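Local coordinates for protein branched-chain amino acid aminotransferase (Thermoproteus uzoniensis, PDB 5CE8) that probably transfers amino groups between leucine, isoleucine or valine and 2-oxoglutarate, using pyridoxal 5'-phosphate as its cofactor, at residues M64-R69 / G218-I223; Y56-R61 / R225-S230; G134-V139 / E176-G181. All coordinates share one frame; numbering follows the deposited sequence.

Overall arrangement
Contacts 1 and 2 illustrate how a cofactor site is built where separate parts of a chain converge, and contact 3 offers a contrast away from the site. Contact 1 touches pyridoxal 5'-phosphate directly and helps to hold its phosphate. Contact 2 stands next to it, with centres about 12 Å apart; the two share helix 60-74 and meet where Ile223 CG2 lies 3.6 Å from Arg59 CD. It forms a layer behind the phosphate, the Thr227 side chain being about 7 Å from the cofactor. Contact 3 is set apart: its centre is about 24 Å from that of contact 1 and 23 Å from that of contact 2, and its Tyr136 side chain stays about 9 Å from the cofactor.

Contact 1. Residues M64-R69 / G218-I223; sequences MERLLR and GILEGI. With PLP (pyridoxal-5'-phosphate), chain D.
Phosphate oxygen O3P of the cofactor is gripped from both segments at once, by the guanidinium of Arg66 and the backbone nitrogen of Ile223. Arg66 NH2 gives the shortest of the three bonds, 2.8 Å to O3P. A weak second one runs from Arg66 NH1 to the same oxygen over 3.1 Å. Ile223 N adds the straightest, 3.2 Å to O3P with an angle of 162° at the hydrogen. NH1 has a second task, for it also donates to Glu221 O at 3.0 Å. That oxygen lies in the guanidinium plane, whereas the donor stands above the carbonyl plane, 40° out of it. Arg66 sends CG away from its own backbone nitrogen (chi1 -176°) and bends only at chi3, which carries the guanidinium from helix 60-74 across to the loop. At its far end the flat group is held between hydrocarbon, Leu220 CD2 over one face and the CG1 and CD1 atoms of Ile223 over the other. Glu44 fixes a further edge by a salt bridge to NE.

This is a phosphate cup of the class-IV aminotransferase fold. Glu221 centres an inverse gamma turn, Gly222 occupies the N-cap position, and helix 223-235 then starts with its amide end directed to the phosphate, an orientation expected to favour the negative charge. Gly222 brings CA to 3.4 Å from the ester oxygen O4P of the cofactor and, having no side chain, keeps clear of phosphate oxygen O2P. Thr224 N, Tyr167 and Thr260 bind the cofactor as well. Leu220 serves both neighbours: while CD2 presses on the arginine, its CB lies over a face of the pyridine ring, 3.6 Å from C2.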
loop_
_atom_site.group_PDB
_atom_site.type_symbol
_atom_site.label_atom_id
_atom_site.label_comp_id
_atom_site.label_asym_id
_atom_site.label_seq_id
_atom_site.Cartn_x
_atom_site.Cartn_y
_atom_site.Cartn_z
ATOM N N MET A 64 7.977 30.518 -15.778
ATOM C CA MET A 64 8.742 29.982 -16.851
ATOM C C MET A 64 9.887 29.077 -16.421
ATOM O O MET A 64 10.141 28.067 -17.093
ATOM C CB MET A 64 9.211 31.054 -17.781
ATOM C CG MET A 64 7.994 31.809 -18.482
ATOM S SD MET A 64 6.857 30.638 -19.241
ATOM C CE MET A 64 5.787 31.802 -20.074
ATOM N N GLU A 65 10.586 29.382 -15.344
ATOM C CA GLU A 65 11.593 28.429 -14.841
ATOM C C GLU A 65 10.949 27.080 -14.528
ATOM O O GLU A 65 11.497 26.042 -14.808
ATOM C CB GLU A 65 12.347 29.065 -13.680
ATOM C CG GLU A 65 13.272 30.180 -14.228
ATOM C CD GLU A 65 14.265 30.768 -13.232
ATOM O OE1 GLU A 65 14.210 30.380 -12.029
ATOM O OE2 GLU A 65 15.143 31.614 -13.664
ATOM N N ARG A 66 9.751 27.110 -13.934
ATOM C CA ARG A 66 9.073 25.892 -13.538
ATOM C C ARG A 66 8.565 25.102 -14.775
ATOM O O ARG A 66 8.638 23.871 -14.744
ATOM C CB ARG A 66 7.887 26.133 -12.536
ATOM C CG ARG A 66 7.289 24.869 -12.094
ATOM C CD ARG A 66 6.162 25.035 -11.092
ATOM N NE ARG A 66 4.994 25.691 -11.654
ATOM C CZ ARG A 66 3.938 26.114 -10.928
ATOM N NH1 ARG A 66 3.907 25.930 -9.624
ATOM N NH2 ARG A 66 2.885 26.690 -11.518
ATOM N N LEU A 67 8.099 25.790 -15.832
ATOM C CA LEU A 67 7.774 25.086 -17.119
ATOM C C LEU A 67 8.920 24.172 -17.591
ATOM O O LEU A 67 8.701 23.013 -18.052
ATOM C CB LEU A 67 7.472 26.101 -18.261
ATOM C CG LEU A 67 6.728 25.604 -19.526
ATOM C CD1 LEU A 67 5.202 25.393 -19.295
ATOM C CD2 LEU A 67 6.935 26.456 -20.727
ATOM N N LEU A 68 10.080 24.798 -17.685
ATOM C CA LEU A 68 11.335 24.155 -18.028
ATOM C C LEU A 68 11.707 22.970 -17.074
ATOM O O LEU A 68 12.202 21.941 -17.564
ATOM C CB LEU A 68 12.454 25.193 -18.011
ATOM C CG LEU A 68 12.832 25.838 -19.346
ATOM C CD1 LEU A 68 11.626 25.977 -20.220
ATOM C CD2 LEU A 68 13.549 27.146 -19.141
ATOM N N ARG A 69 11.511 23.125 -15.732
ATOM C CA ARG A 69 11.774 22.016 -14.782
ATOM C C ARG A 69 10.753 20.946 -15.104
ATOM O O ARG A 69 11.123 19.788 -15.179
ATOM C CB ARG A 69 11.699 22.411 -13.319
ATOM C CG ARG A 69 12.886 23.301 -12.908
ATOM C CD ARG A 69 13.119 23.248 -11.370
ATOM N NE ARG A 69 11.939 23.806 -10.746
ATOM C CZ ARG A 69 11.641 25.095 -10.713
ATOM N NH1 ARG A 69 12.423 26.047 -11.244
ATOM N NH2 ARG A 69 10.530 25.441 -10.167
ATOM N N GLY A 218 3.129 14.393 -2.707
ATOM C CA GLY A 218 2.458 14.269 -3.942
ATOM C C GLY A 218 1.857 15.565 -4.471
ATOM O O GLY A 218 1.092 15.451 -5.294
ATOM N N ILE A 219 2.223 16.763 -3.970
ATOM C CA ILE A 219 1.709 18.072 -4.478
ATOM C C ILE A 219 2.464 18.564 -5.700
ATOM O O ILE A 219 3.591 18.077 -6.012
ATOM C CB ILE A 219 1.710 19.195 -3.396
ATOM C CG1 ILE A 219 3.136 19.458 -2.840
ATOM C CG2 ILE A 219 0.853 18.787 -2.189
ATOM C CD1 ILE A 219 3.275 20.734 -2.044
ATOM N N LEU A 220 1.809 19.464 -6.437
ATOM C CA LEU A 220 2.571 20.333 -7.283
ATOM C C LEU A 220 3.022 21.505 -6.377
ATOM O O LEU A 220 2.224 21.971 -5.556
ATOM C CB LEU A 220 1.690 20.749 -8.437
ATOM C CG LEU A 220 2.650 21.520 -9.349
ATOM C CD1 LEU A 220 2.665 20.806 -10.683
ATOM C CD2 LEU A 220 2.352 22.979 -9.341
ATOM N N GLU A 221 4.308 21.841 -6.437
ATOM C CA GLU A 221 4.951 22.966 -5.718
ATOM C C GLU A 221 4.407 24.319 -6.225
ATOM O O GLU A 221 4.984 24.909 -7.057
ATOM C CB GLU A 221 6.467 22.916 -5.822
ATOM C CG GLU A 221 7.157 23.971 -4.922
ATOM C CD GLU A 221 8.655 23.784 -4.820
ATOM O OE1 GLU A 221 9.223 22.925 -5.547
ATOM O OE2 GLU A 221 9.317 24.539 -4.042
ATOM N N GLY A 222 3.285 24.790 -5.709
ATOM C CA GLY A 222 2.682 25.957 -6.231
ATOM C C GLY A 222 3.542 27.149 -5.846
ATOM O O GLY A 222 4.144 27.211 -4.739
ATOM N N ILE A 223 3.525 28.090 -6.752
ATOM C CA ILE A 223 4.101 29.394 -6.617
ATOM C C ILE A 223 3.187 30.299 -5.779
ATOM O O ILE A 223 3.689 31.181 -5.112
ATOM C CB ILE A 223 4.400 29.986 -7.985
ATOM C CG1 ILE A 223 5.641 29.253 -8.484
ATOM C CG2 ILE A 223 4.686 31.500 -7.908
ATOM C CD1 ILE A 223 6.042 29.420 -9.911
HETATM N N1 PLP D . -1.898 22.100 -7.596
HETATM C C2 PLP D . -1.822 21.498 -8.780
HETATM C C2A PLP D . -2.170 20.048 -8.929
HETATM C C3 PLP D . -1.497 22.253 -9.982
HETATM O O3 PLP D . -1.517 21.626 -11.225
HETATM C C4 PLP D . -1.194 23.704 -9.838
HETATM C C4A PLP D . -0.822 24.588 -11.010
HETATM C C5 PLP D . -1.280 24.244 -8.451
HETATM C C6 PLP D . -1.644 23.359 -7.399
HETATM C C5A PLP D . -1.084 25.687 -8.081
HETATM O O4P PLP D . 0.140 26.174 -8.502
HETATM P P PLP D . 0.312 27.730 -8.694
HETATM O O1P PLP D . -0.737 28.258 -9.731
HETATM O O2P PLP D . 0.307 28.323 -7.350
HETATM O O3P PLP D . 1.632 27.973 -9.370
#

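Contact 2. Residues Y56-R61 / R225-S230; sequences YVFRLR and RETVIS
Arg59 reaches from the end of strand 55-58 to Glu226 and Thr227 on helix 223-235, joining the two domains of the class-IV aminotransferase fold: the strand belongs to the antiparallel sheet of one, the helix packs on the mixed sheet of the other. Arg59 itself is the N-cap residue of helix 60-74, and its positive phi turns the chain from strand into helix.

The charged interaction is a salt bridge, with Arg59 NH2 2.8 Å from Glu226 OE2. It is not the flat, two-pronged kind, since guanidinium and carboxylate planes stand 84° apart and the nitrogen meets OE2 from above the carboxylate plane. A bend at chi3 (66°) in the otherwise stretched arginine brings the end of the side chain to this place, and Asp62 holds NE through another salt bridge. Trp302 adds a cation-pi interaction.

Among the hydrogen bonds to uncharged partners, Arg59 NH1 donates to Thr227 OG1 over 2.9 Å, the hydroxyl being tilted a little from the guanidinium plane. The same OG1 is hydrogen-bonded to the carbonyl oxygen of Ile223 one helical turn earlier. Threonine thus couples the arginine to a residue that binds the cofactor phosphate, a second-shell position.

Van der Waals contact comes from Phe58, whose CZ lies 4.1 Å from Thr227 CG2 while the ring turns its edge to OG1. On its own side of the contact, the ring carries CG of its sequence neighbour Arg59 over its centre, 3.6 Å above the plane.

A water closes the polar network: it accepts from Arg59 NH1 at 2.7 Å, donates to Glu226 OE2 at 3.1 Å, and lies 2.9 Å from Ser230 OG.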
loop_
_atom_site.group_PDB
_atom_site.type_symbol
_atom_site.label_atom_id
_atom_site.label_comp_id
_atom_site.label_asym_id
_atom_site.label_seq_id
_atom_site.Cartn_x
_atom_site.Cartn_y
_atom_site.Cartn_z
ATOM N N TYR A 56 0.668 44.194 -14.460
ATOM C CA TYR A 56 1.845 43.442 -13.882
ATOM C C TYR A 56 1.620 41.926 -13.950
ATOM O O TYR A 56 0.609 41.374 -13.469
ATOM C CB TYR A 56 2.173 43.886 -12.436
ATOM C CG TYR A 56 2.622 45.366 -12.428
ATOM C CD1 TYR A 56 3.869 45.716 -12.842
ATOM C CD2 TYR A 56 1.739 46.384 -12.077
ATOM C CE1 TYR A 56 4.292 47.036 -12.871
ATOM C CE2 TYR A 56 2.139 47.731 -12.104
ATOM C CZ TYR A 56 3.418 48.045 -12.557
ATOM O OH TYR A 56 3.855 49.339 -12.627
ATOM N N VAL A 57 2.568 41.261 -14.599
ATOM C CA VAL A 57 2.555 39.815 -14.662
ATOM C C VAL A 57 3.233 39.278 -13.378
ATOM O O VAL A 57 4.287 39.772 -12.992
ATOM C CB VAL A 57 3.322 39.261 -15.844
ATOM C CG1 VAL A 57 2.978 37.791 -15.996
ATOM C CG2 VAL A 57 3.095 39.968 -17.199
ATOM N N PHE A 58 2.558 38.376 -12.682
ATOM C CA PHE A 58 2.973 38.008 -11.333
ATOM C C PHE A 58 3.820 36.816 -11.440
ATOM O O PHE A 58 3.352 35.771 -11.989
ATOM C CB PHE A 58 1.836 37.698 -10.428
ATOM C CG PHE A 58 2.286 37.451 -9.012
ATOM C CD1 PHE A 58 2.874 38.503 -8.237
ATOM C CD2 PHE A 58 2.171 36.218 -8.456
ATOM C CE1 PHE A 58 3.367 38.255 -6.972
ATOM C CE2 PHE A 58 2.552 35.979 -7.165
ATOM C CZ PHE A 58 3.127 37.003 -6.390
ATOM N N ARG A 59 5.046 36.949 -10.935
ATOM C CA ARG A 59 6.145 35.944 -10.897
ATOM C C ARG A 59 6.394 35.212 -12.196
ATOM O O ARG A 59 6.503 33.942 -12.273
ATOM C CB ARG A 59 6.089 35.010 -9.696
ATOM C CG ARG A 59 6.004 35.773 -8.405
ATOM C CD ARG A 59 5.877 34.840 -7.166
ATOM N NE ARG A 59 7.089 34.068 -7.001
ATOM C CZ ARG A 59 7.487 33.501 -5.854
ATOM N NH1 ARG A 59 6.784 33.547 -4.737
ATOM N NH2 ARG A 59 8.649 32.941 -5.790
ATOM N N LEU A 60 6.550 36.033 -13.240
ATOM C CA LEU A 60 6.706 35.449 -14.599
ATOM C C LEU A 60 7.823 34.493 -14.772
ATOM O O LEU A 60 7.640 33.355 -15.225
ATOM C CB LEU A 60 6.881 36.580 -15.574
ATOM C CG LEU A 60 6.995 36.320 -17.068
ATOM C CD1 LEU A 60 5.902 35.348 -17.507
ATOM C CD2 LEU A 60 7.008 37.667 -17.811
ATOM N N ARG A 61 9.010 34.947 -14.398
ATOM C CA ARG A 61 10.206 34.134 -14.490
ATOM C C ARG A 61 10.152 32.906 -13.618
ATOM O O ARG A 61 10.674 31.874 -13.991
ATOM C CB ARG A 61 11.458 34.972 -14.157
ATOM C CG ARG A 61 12.823 34.314 -14.421
ATOM C CD ARG A 61 13.093 34.100 -15.920
ATOM N NE ARG A 61 13.113 35.376 -16.656
ATOM C CZ ARG A 61 14.215 36.057 -17.000
ATOM N NH1 ARG A 61 15.438 35.582 -16.725
ATOM N NH2 ARG A 61 14.092 37.218 -17.653
ATOM N N ARG A 225 1.522 28.940 -3.371
ATOM C CA ARG A 225 1.950 28.256 -2.109
ATOM C C ARG A 225 3.229 28.875 -1.585
ATOM O O ARG A 225 3.299 29.240 -0.384
ATOM C CB ARG A 225 2.026 26.764 -2.336
ATOM C CG ARG A 225 2.647 25.942 -1.178
ATOM C CD ARG A 225 2.870 24.557 -1.651
ATOM N NE ARG A 225 3.293 23.669 -0.556
ATOM C CZ ARG A 225 4.527 23.515 -0.127
ATOM N NH1 ARG A 225 5.561 24.170 -0.681
ATOM N NH2 ARG A 225 4.707 22.741 0.923
ATOM N N GLU A 226 4.225 29.042 -2.482
ATOM C CA GLU A 226 5.460 29.590 -2.118
ATOM C C GLU A 226 5.260 31.043 -1.659
ATOM O O GLU A 226 5.772 31.469 -0.587
ATOM C CB GLU A 226 6.449 29.521 -3.269
ATOM C CG GLU A 226 7.901 29.819 -2.894
ATOM C CD GLU A 226 8.827 29.842 -4.091
ATOM O OE1 GLU A 226 8.876 28.825 -4.872
ATOM O OE2 GLU A 226 9.529 30.843 -4.244
ATOM N N THR A 227 4.491 31.816 -2.408
ATOM C CA THR A 227 4.165 33.191 -1.924
ATOM C C THR A 227 3.565 33.213 -0.507
ATOM O O THR A 227 3.975 34.058 0.344
ATOM C CB THR A 227 3.265 33.886 -2.989
ATOM O OG1 THR A 227 3.979 33.798 -4.242
ATOM C CG2 THR A 227 2.976 35.226 -2.663
ATOM N N VAL A 228 2.545 32.385 -0.303
ATOM C CA VAL A 228 1.893 32.265 0.997
ATOM C C VAL A 228 2.949 31.964 2.097
ATOM O O VAL A 228 2.897 32.546 3.230
ATOM C CB VAL A 228 0.781 31.245 0.971
ATOM C CG1 VAL A 228 0.319 30.802 2.372
ATOM C CG2 VAL A 228 -0.453 31.819 0.202
ATOM N N ILE A 229 3.926 31.119 1.750
ATOM C CA ILE A 229 4.921 30.745 2.759
ATOM C C ILE A 229 5.746 32.048 3.060
ATOM O O ILE A 229 5.934 32.364 4.195
ATOM C CB ILE A 229 5.720 29.472 2.353
ATOM C CG1 ILE A 229 4.876 28.252 2.518
ATOM C CG2 ILE A 229 7.007 29.373 3.123
ATOM C CD1 ILE A 229 5.336 27.043 1.719
ATOM N N SER A 230 6.180 32.826 2.056
ATOM C CA SER A 230 6.875 34.131 2.297
ATOM C C SER A 230 6.028 35.096 3.081
ATOM O O SER A 230 6.494 35.802 4.002
ATOM C CB SER A 230 7.162 34.728 0.946
ATOM O OG SER A 230 8.096 33.847 0.287
HETATM O O HOH W 1 8.254 33.109 -2.563
#

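Contact 3. Residues G134-V139 / E176-G181; sequences GKYLKV and EARARG
The ends of Tyr136 and Arg178 come close, the phenol oxygen OH lying 4.0 Å from Arg178 NH2, too far for a direct polar bond. No hydrogen bond or salt bridge spans the two segments, and the contact is one of van der Waals approach, small in area and partly buried. The two side chains cross at about a right angle, with ring and guanidinium planes inclined by 38°, so no parallel stack is formed. Leu137 supplies the apolar share: its methyl CD2 stands 4.4 Å from the same NH2. With CA atoms no nearer than 12.0 Å (Leu137 and Arg178), the backbones are far apart and the side chains do all the bridging. Arg178 manages this because its chain is extended from CG to NE and only then turned, chi4 being 72°.

Polar bonds lie around the contact. Arg178 NH1 forms a salt bridge with Glu184 and a hydrogen bond with the carbonyl oxygen of Ala174, one turn back in the helix. At the helix end the chain turns off through Arg180, and Gly181 N bonds back to Arg178 O over 2.7 Å.

In the fold, loop 134-139 leads from strand 125-132 of the antiparallel sheet to strand 142-146 of the mixed sheet, and here it passes the C-terminal end of helix 167-179. Another subunit reaches both residues, its Leu117 packing on Tyr136 and its Asp118 on Arg178.

The tyrosine and leucine only border NH2 of the arginine. With its charge paired to Glu184, Arg178 probably meets Tyr136 and Leu137 through weak van der Waals approach alone.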
loop_
_atom_site.group_PDB
_atom_site.type_symbol
_atom_site.label_atom_id
_atom_site.label_comp_id
_atom_site.label_asym_id
_atom_site.label_seq_id
_atom_site.Cartn_x
_atom_site.Cartn_y
_atom_site.Cartn_z
ATOM N N GLY A 134 -11.614 36.750 -14.791
ATOM C CA GLY A 134 -11.971 37.122 -13.423
ATOM C C GLY A 134 -11.608 36.045 -12.387
ATOM O O GLY A 134 -10.472 35.457 -12.359
ATOM N N LYS A 135 -12.573 35.750 -11.524
ATOM C CA LYS A 135 -12.354 34.760 -10.417
ATOM C C LYS A 135 -12.641 33.258 -10.808
ATOM O O LYS A 135 -13.524 33.006 -11.656
ATOM C CB LYS A 135 -13.122 35.250 -9.158
ATOM C CG LYS A 135 -12.542 36.555 -8.561
ATOM N N TYR A 136 -11.873 32.301 -10.227
ATOM C CA TYR A 136 -12.046 30.797 -10.409
ATOM C C TYR A 136 -12.943 30.116 -9.346
ATOM O O TYR A 136 -13.625 29.112 -9.624
ATOM C CB TYR A 136 -10.676 30.055 -10.394
ATOM C CG TYR A 136 -10.696 28.582 -10.845
ATOM C CD1 TYR A 136 -11.321 28.218 -12.039
ATOM C CD2 TYR A 136 -10.042 27.570 -10.115
ATOM C CE1 TYR A 136 -11.319 26.908 -12.514
ATOM C CE2 TYR A 136 -10.062 26.214 -10.562
ATOM C CZ TYR A 136 -10.683 25.901 -11.774
ATOM O OH TYR A 136 -10.719 24.619 -12.286
ATOM N N LEU A 137 -12.883 30.633 -8.120
ATOM C CA LEU A 137 -13.717 30.164 -7.035
ATOM C C LEU A 137 -14.328 31.344 -6.336
ATOM O O LEU A 137 -13.685 32.391 -6.243
ATOM C CB LEU A 137 -12.867 29.371 -6.047
ATOM C CG LEU A 137 -12.141 28.120 -6.534
ATOM C CD1 LEU A 137 -11.260 27.473 -5.445
ATOM C CD2 LEU A 137 -13.131 27.112 -7.140
ATOM N N LYS A 138 -15.523 31.126 -5.764
ATOM C CA LYS A 138 -16.235 32.132 -4.934
ATOM C C LYS A 138 -15.287 32.851 -3.938
ATOM O O LYS A 138 -14.563 32.198 -3.206
ATOM C CB LYS A 138 -17.411 31.525 -4.133
ATOM C CG LYS A 138 -18.331 30.427 -4.702
ATOM C CD LYS A 138 -19.459 30.117 -3.660
ATOM C CE LYS A 138 -20.331 28.863 -3.936
ATOM N NZ LYS A 138 -20.542 27.765 -2.905
ATOM N N VAL A 139 -15.276 34.188 -3.913
ATOM C CA VAL A 139 -14.303 34.931 -3.043
ATOM C C VAL A 139 -14.618 34.719 -1.558
ATOM O O VAL A 139 -13.704 34.541 -0.665
ATOM C CB VAL A 139 -14.212 36.454 -3.388
ATOM C CG1 VAL A 139 -15.592 37.163 -3.342
ATOM C CG2 VAL A 139 -13.214 37.147 -2.449
ATOM N N GLU A 176 -16.249 14.993 -10.059
ATOM C CA GLU A 176 -16.915 14.340 -8.970
ATOM C C GLU A 176 -17.456 15.343 -7.973
ATOM O O GLU A 176 -18.597 15.278 -7.584
ATOM C CB GLU A 176 -15.995 13.354 -8.224
ATOM C CG GLU A 176 -16.765 12.627 -7.081
ATOM C CD GLU A 176 -15.922 11.679 -6.301
ATOM O OE1 GLU A 176 -16.039 11.653 -5.032
ATOM O OE2 GLU A 176 -15.112 10.968 -6.956
ATOM N N ALA A 177 -16.666 16.320 -7.566
ATOM C CA ALA A 177 -17.163 17.267 -6.607
ATOM C C ALA A 177 -18.292 18.181 -7.134
ATOM O O ALA A 177 -19.334 18.426 -6.498
ATOM C CB ALA A 177 -15.970 18.075 -6.049
ATOM N N ARG A 178 -18.099 18.643 -8.349
ATOM C CA ARG A 178 -19.053 19.545 -8.976
ATOM C C ARG A 178 -20.321 18.893 -9.391
ATOM O O ARG A 178 -21.350 19.534 -9.231
ATOM C CB ARG A 178 -18.383 20.214 -10.154
ATOM C CG ARG A 178 -17.253 21.127 -9.714
ATOM C CD ARG A 178 -16.453 21.645 -10.909
ATOM N NE ARG A 178 -15.531 22.714 -10.604
ATOM C CZ ARG A 178 -14.405 22.555 -9.929
ATOM N NH1 ARG A 178 -14.094 21.338 -9.403
ATOM N NH2 ARG A 178 -13.598 23.609 -9.731
ATOM N N ALA A 179 -20.282 17.634 -9.836
ATOM C CA ALA A 179 -21.515 16.832 -10.141
ATOM C C ALA A 179 -22.522 16.824 -8.960
ATOM O O ALA A 179 -23.714 16.962 -9.170
ATOM C CB ALA A 179 -21.189 15.407 -10.571
ATOM N N ARG A 180 -22.023 16.748 -7.733
ATOM C CA ARG A 180 -22.837 16.983 -6.522
ATOM C C ARG A 180 -23.106 18.479 -6.103
ATOM O O ARG A 180 -23.715 18.744 -5.086
ATOM C CB ARG A 180 -22.219 16.143 -5.396
ATOM N N GLY A 181 -22.773 19.472 -6.924
ATOM C CA GLY A 181 -22.920 20.904 -6.517
ATOM C C GLY A 181 -21.984 21.489 -5.412
ATOM O O GLY A 181 -22.205 22.610 -4.976
#